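Local coordinates for PHOX (Pseudomonas fluorescens, PDB 4A9V), which is an alkaline phosphatase that hydrolyses phosphate monoesters, using a complex iron-calcium cofactor carried by a beta-propeller, at residues A[142-145]-A[146-149]; A[57-60]-A[61-65]; A[254-257]-A[258-261]. One frame throughout, in Å; residues are numbered along the deposited sequence.

Contact 1: residues A[142-145]-A[146-149]; sequences RIHG and NSPL
A type I beta turn from His144 to Ser147 makes this local contact, at the corner where the chain passes from strand 130-144, at the edge of a four-stranded antiparallel sheet, to strand 148-152 of a mixed sheet. Ser147 N closes the turn on His144 O at 3.1 Å, approaching from above the carbonyl plane. The serine hydroxyl returns to the same residue: His144 N donates to Ser147 OG at 2.8 Å, almost perfectly straight at 177°. With chi1 at -65°, OG stands beside its own backbone N, and this brings it 3.4 Å above the plane of the His144 imidazole, over the ring centre. The ring edge is used as well. His144 CG sits between its backbone N and carbonyl carbon (chi1 56°), which turns the ring back toward Asn146 and Ser147, where Asn146 N donates in the ring plane to ND1 of His144 at 3.1 Å. Across the turn, Ile143 CG2 meets Leu149 CD1 at 4.1 Å, the two side chains crossing at about a right angle. Asn146 OD1, like Gly145 O, takes a hydrogen bond from Arg233. Because ND1 is an acceptor here, the imidazole is probably neutral with its proton on NE2, and the bond at its edge and the hydroxyl over its face together fix the ring's rotation.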
# COMPACT_ATOMS: atom_id res chain seq x y z
N ARG A 142 8.27 -12.96 -11.50
CA ARG A 142 6.87 -12.61 -11.26
C ARG A 142 6.25 -13.56 -10.25
O ARG A 142 6.30 -14.78 -10.42
CB ARG A 142 6.06 -12.62 -12.55
CG ARG A 142 6.32 -11.45 -13.48
CD ARG A 142 6.15 -10.09 -12.83
NE ARG A 142 4.97 -9.97 -11.99
CZ ARG A 142 3.72 -10.05 -12.44
NH1 ARG A 142 3.47 -9.98 -13.74
NH2 ARG A 142 2.71 -10.19 -11.60
N ILE A 143 5.59 -12.99 -9.26
CA ILE A 143 4.62 -13.67 -8.44
C ILE A 143 3.28 -13.06 -8.81
O ILE A 143 3.16 -11.83 -8.86
CB ILE A 143 4.94 -13.49 -6.95
CG1 ILE A 143 6.32 -14.08 -6.64
CG2 ILE A 143 3.87 -14.14 -6.09
CD1 ILE A 143 7.02 -13.50 -5.44
N HIS A 144 2.34 -13.87 -9.26
CA HIS A 144 1.11 -13.32 -9.80
C HIS A 144 -0.11 -13.97 -9.20
O HIS A 144 -0.02 -14.77 -8.26
CB HIS A 144 1.11 -13.41 -11.33
CG HIS A 144 1.33 -14.80 -11.85
ND1 HIS A 144 0.42 -15.78 -11.69
CD2 HIS A 144 2.40 -15.36 -12.54
CE1 HIS A 144 0.89 -16.91 -12.23
NE2 HIS A 144 2.09 -16.64 -12.78
N GLY A 145 -1.27 -13.61 -9.73
CA GLY A 145 -2.54 -14.00 -9.13
C GLY A 145 -2.88 -15.48 -9.23
O GLY A 145 -3.83 -15.92 -8.58
N ASN A 146 -2.08 -16.24 -9.98
CA ASN A 146 -2.22 -17.70 -10.03
C ASN A 146 -1.00 -18.46 -9.48
O ASN A 146 -0.97 -19.68 -9.55
CB ASN A 146 -2.53 -18.17 -11.46
CG ASN A 146 -4.00 -18.04 -11.81
OD1 ASN A 146 -4.87 -18.54 -11.08
ND2 ASN A 146 -4.29 -17.43 -12.95
N SER A 147 -0.04 -17.77 -8.87
CA SER A 147 1.17 -18.44 -8.39
C SER A 147 0.87 -19.33 -7.19
O SER A 147 0.10 -18.95 -6.31
CB SER A 147 2.23 -17.42 -8.01
OG SER A 147 2.68 -16.67 -9.13
N PRO A 148 1.60 -20.44 -7.05
CA PRO A 148 1.38 -21.29 -5.88
C PRO A 148 2.03 -20.74 -4.62
O PRO A 148 3.25 -20.61 -4.56
CB PRO A 148 2.00 -22.63 -6.30
CG PRO A 148 3.02 -22.28 -7.32
CD PRO A 148 2.48 -21.08 -8.04
N LEU A 149 1.21 -20.44 -3.61
CA LEU A 149 1.68 -19.88 -2.35
C LEU A 149 1.29 -20.79 -1.19
O LEU A 149 0.43 -21.66 -1.31
CB LEU A 149 1.06 -18.49 -2.11
CG LEU A 149 1.80 -17.27 -2.65
CD1 LEU A 149 2.15 -17.34 -4.12
CD2 LEU A 149 1.03 -15.99 -2.37

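Contact 2: residues A[57-60]-A[61-65]; sequences AAAQ and EVQFG
Gln63 lays its side chain across the carbonyl of Ala59, with its CG 3.2 Å and its CD 3.3 Å from Ala59 O, as the short helix 57-60 unwinds into a type I beta turn from Gln60 to Gln63 and the loop before strand 68-76. Glu61 N still reaches back four residues to Ala57 O at 3.0 Å, but its second bond, to Ala58 O, is weak; the next two amides reach back only three, Val62 N to Ala59 O and Gln63 N to Gln60 O. CG2 of Val62 also rests 3.2 Å from Ala59 O. Glu61 extends alongside the helix, its CG 3.4 Å from Ala57 O, toward a salt bridge with Arg111 on helix 107-115, where Ala115 packs against both Glu61 and Gln60. Gln60 and Gln63 cross at about a right angle, their amide planes 67° apart, and a water probably donates to OE1 of Gln63. Outside, Trp38 NE1 binds Gln60 OE1, and Gln63 NE2 binds Pro47 O. The Gln60 side chain starts with CG anti to the backbone N and bends at chi2 (64°), which swings NE2 round to Phe64 O at 3.1 Å, the acceptor lying in the plane of the glutamine amide.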
# COMPACT_ATOMS: atom_id res chain seq x y z
N ALA A 57 -1.68 -13.99 -21.98
CA ALA A 57 -1.58 -14.21 -20.55
C ALA A 57 -0.22 -14.79 -20.17
O ALA A 57 0.40 -14.34 -19.21
CB ALA A 57 -2.69 -15.13 -20.07
N ALA A 58 0.24 -15.78 -20.94
CA ALA A 58 1.52 -16.40 -20.64
C ALA A 58 2.67 -15.40 -20.72
O ALA A 58 3.59 -15.43 -19.91
CB ALA A 58 1.77 -17.57 -21.59
N ALA A 59 2.60 -14.49 -21.69
CA ALA A 59 3.59 -13.42 -21.77
C ALA A 59 3.52 -12.50 -20.56
O ALA A 59 4.54 -12.12 -20.00
CB ALA A 59 3.42 -12.62 -23.05
N GLN A 60 2.31 -12.14 -20.14
CA GLN A 60 2.17 -11.23 -19.02
C GLN A 60 2.69 -11.85 -17.72
O GLN A 60 3.21 -11.13 -16.87
CB GLN A 60 0.71 -10.78 -18.86
CG GLN A 60 0.49 -9.79 -17.72
CD GLN A 60 1.20 -8.47 -17.91
OE1 GLN A 60 0.77 -7.62 -18.68
NE2 GLN A 60 2.31 -8.30 -17.21
N GLU A 61 2.67 -13.18 -17.63
CA GLU A 61 3.22 -13.88 -16.47
C GLU A 61 4.74 -13.78 -16.37
O GLU A 61 5.30 -14.08 -15.32
CB GLU A 61 2.79 -15.35 -16.47
CG GLU A 61 1.30 -15.50 -16.18
CD GLU A 61 0.76 -16.92 -16.34
OE1 GLU A 61 1.44 -17.78 -16.93
OE2 GLU A 61 -0.44 -17.12 -16.05
N VAL A 62 5.40 -13.32 -17.44
CA VAL A 62 6.85 -13.13 -17.44
C VAL A 62 7.24 -11.69 -17.79
O VAL A 62 8.39 -11.40 -18.13
CB VAL A 62 7.59 -14.12 -18.38
CG1 VAL A 62 7.43 -15.54 -17.86
CG2 VAL A 62 7.10 -14.00 -19.81
N GLN A 63 6.28 -10.78 -17.63
CA GLN A 63 6.49 -9.35 -17.85
C GLN A 63 6.16 -8.59 -16.58
O GLN A 63 5.33 -9.02 -15.78
CB GLN A 63 5.58 -8.84 -18.98
CG GLN A 63 5.99 -9.34 -20.36
CD GLN A 63 4.90 -9.20 -21.40
OE1 GLN A 63 3.70 -9.18 -21.08
NE2 GLN A 63 5.30 -9.21 -22.66
N PHE A 64 6.83 -7.45 -16.39
CA PHE A 64 6.51 -6.55 -15.31
C PHE A 64 4.99 -6.32 -15.27
O PHE A 64 4.36 -6.10 -16.30
CB PHE A 64 7.24 -5.22 -15.51
CG PHE A 64 7.29 -4.35 -14.28
CD1 PHE A 64 8.12 -4.68 -13.23
CD2 PHE A 64 6.55 -3.18 -14.22
CE1 PHE A 64 8.21 -3.86 -12.12
CE2 PHE A 64 6.63 -2.36 -13.12
CZ PHE A 64 7.45 -2.70 -12.06
N GLY A 65 4.42 -6.40 -14.07
CA GLY A 65 2.98 -6.32 -13.91
C GLY A 65 2.47 -4.91 -14.09
O GLY A 65 3.23 -3.97 -14.38
O HOH W 1 2.43 -6.74 -21.41

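Contact 3: residues A[254-257]-A[258-261]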
# COMPACT_ATOMS: atom_id res chain seq x y z
N PRO A 254 13.15 -12.14 -1.69
CA PRO A 254 13.57 -11.75 -3.03
C PRO A 254 14.90 -12.37 -3.44
O PRO A 254 15.23 -12.39 -4.63
CB PRO A 254 13.68 -10.23 -2.95
CG PRO A 254 13.99 -9.96 -1.51
CD PRO A 254 13.25 -11.01 -0.73
N PHE A 255 15.70 -12.82 -2.48
CA PHE A 255 17.00 -13.40 -2.78
C PHE A 255 16.95 -14.90 -3.07
O PHE A 255 17.99 -15.51 -3.35
CB PHE A 255 18.00 -13.09 -1.67
CG PHE A 255 18.39 -11.65 -1.60
CD1 PHE A 255 19.40 -11.15 -2.42
CD2 PHE A 255 17.73 -10.76 -0.77
CE1 PHE A 255 19.74 -9.82 -2.40
CE2 PHE A 255 18.07 -9.42 -0.75
CZ PHE A 255 19.06 -8.95 -1.58
N ASP A 256 15.76 -15.49 -3.04
CA ASP A 256 15.60 -16.90 -3.39
C ASP A 256 14.49 -17.05 -4.43
O ASP A 256 13.32 -17.11 -4.09
CB ASP A 256 15.26 -17.74 -2.16
CG ASP A 256 15.12 -19.21 -2.47
OD1 ASP A 256 15.25 -19.59 -3.66
OD2 ASP A 256 14.79 -19.98 -1.54
N PRO A 257 14.86 -17.04 -5.71
CA PRO A 257 13.83 -16.96 -6.75
C PRO A 257 13.02 -18.24 -6.93
O PRO A 257 12.04 -18.23 -7.67
CB PRO A 257 14.63 -16.64 -8.03
CG PRO A 257 16.04 -16.94 -7.71
CD PRO A 257 16.21 -16.80 -6.23
N GLN A 258 13.37 -19.30 -6.21
CA GLN A 258 12.56 -20.52 -6.22
C GLN A 258 11.79 -20.72 -4.91
O GLN A 258 11.16 -21.75 -4.72
CB GLN A 258 13.44 -21.73 -6.51
CG GLN A 258 13.90 -21.81 -7.96
CD GLN A 258 15.02 -20.83 -8.27
OE1 GLN A 258 16.00 -20.74 -7.53
NE2 GLN A 258 14.90 -20.14 -9.40
N SER A 259 11.81 -19.72 -4.04
CA SER A 259 11.08 -19.80 -2.77
C SER A 259 9.58 -19.67 -2.97
O SER A 259 9.12 -19.04 -3.93
CB SER A 259 11.57 -18.72 -1.81
OG SER A 259 11.31 -17.42 -2.32
N THR A 260 8.82 -20.26 -2.06
CA THR A 260 7.37 -20.16 -2.07
C THR A 260 6.92 -19.12 -1.06
O THR A 260 7.15 -19.28 0.14
CB THR A 260 6.73 -21.52 -1.75
OG1 THR A 260 7.10 -22.47 -2.76
CG2 THR A 260 5.22 -21.43 -1.70
N PRO A 261 6.29 -18.03 -1.52
CA PRO A 261 5.83 -17.00 -0.58
C PRO A 261 4.77 -17.53 0.36
O PRO A 261 4.08 -18.51 0.07
CB PRO A 261 5.27 -15.91 -1.50
CG PRO A 261 5.94 -16.14 -2.82
CD PRO A 261 6.06 -17.63 -2.92
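Gln258 is the first residue to meet the preceding segment, and it does so twice. Its backbone N donates to Asp256 OD1 at 3.2 Å, which makes an Asx turn at the start of the type I beta turn that runs from Asp256 to Ser259, with Pro257 as the second residue: an Asx-Pro turn, in the surface loop joining strand 249-252 to strand 262-264. The bond meets OD1 from above the carboxylate plane, 46° out of it. Asp256 CG lies anti to the backbone N (chi1 -179°), which points the carboxylate at the amide of Gln258. The side chain of Gln258 then bends at chi2 and doubles back over Pro257, with its terminal amide beside the proline ring: NE2 of Gln258 is 3.8 Å from CB of Pro257, and OE1 of Gln258 is equally far from CG of Pro257. Arg138 of strand 130-144 packs against both side chains.

Ser259 follows and completes the turn, its N donating to Asp256 O at 3.0 Å from well above the carbonyl plane. With Ser259 OG set between its own backbone N and carbonyl carbon (chi1 63°), the hydroxyl donates to the same Asp256 O at 2.7 Å, in the carbonyl plane, so that this oxygen is gripped by two donors from a single residue. Ser259 CB lies against the other side-chain oxygen, 3.5 Å from OD2 of Asp256, so the aspartate touches two successive residues. The carbonyl oxygen of Ser259 binds Arg141, tying the loop to strand 130-144. Farther on, as the chain enters strand 262-264, Pro261 packs its ring on Ile143, and its backbone O accepts a hydrogen bond from the backbone N of Arg150.

Contact 1 is the hub of the three. Its centre is about 11 Å from that of contact 2 and about 12 Å from that of contact 3, and it touches both, whereas contacts 2 and 3 come no nearer than about 11 Å between nearest atoms. Toward 57-65 the join is polar, probably a hydrogen bond: Arg142 NH1 lies 2.9 Å from Gln63 O. His144 also packs on Glu61. Toward 254-261 it is packing, with Ile143 CD1 3.9 Å from Pro261 CG and Leu149 beside Thr260. All three lie away from the iron-calcium site; the Phe64 side chain is about 13 Å from a bound lithium ion.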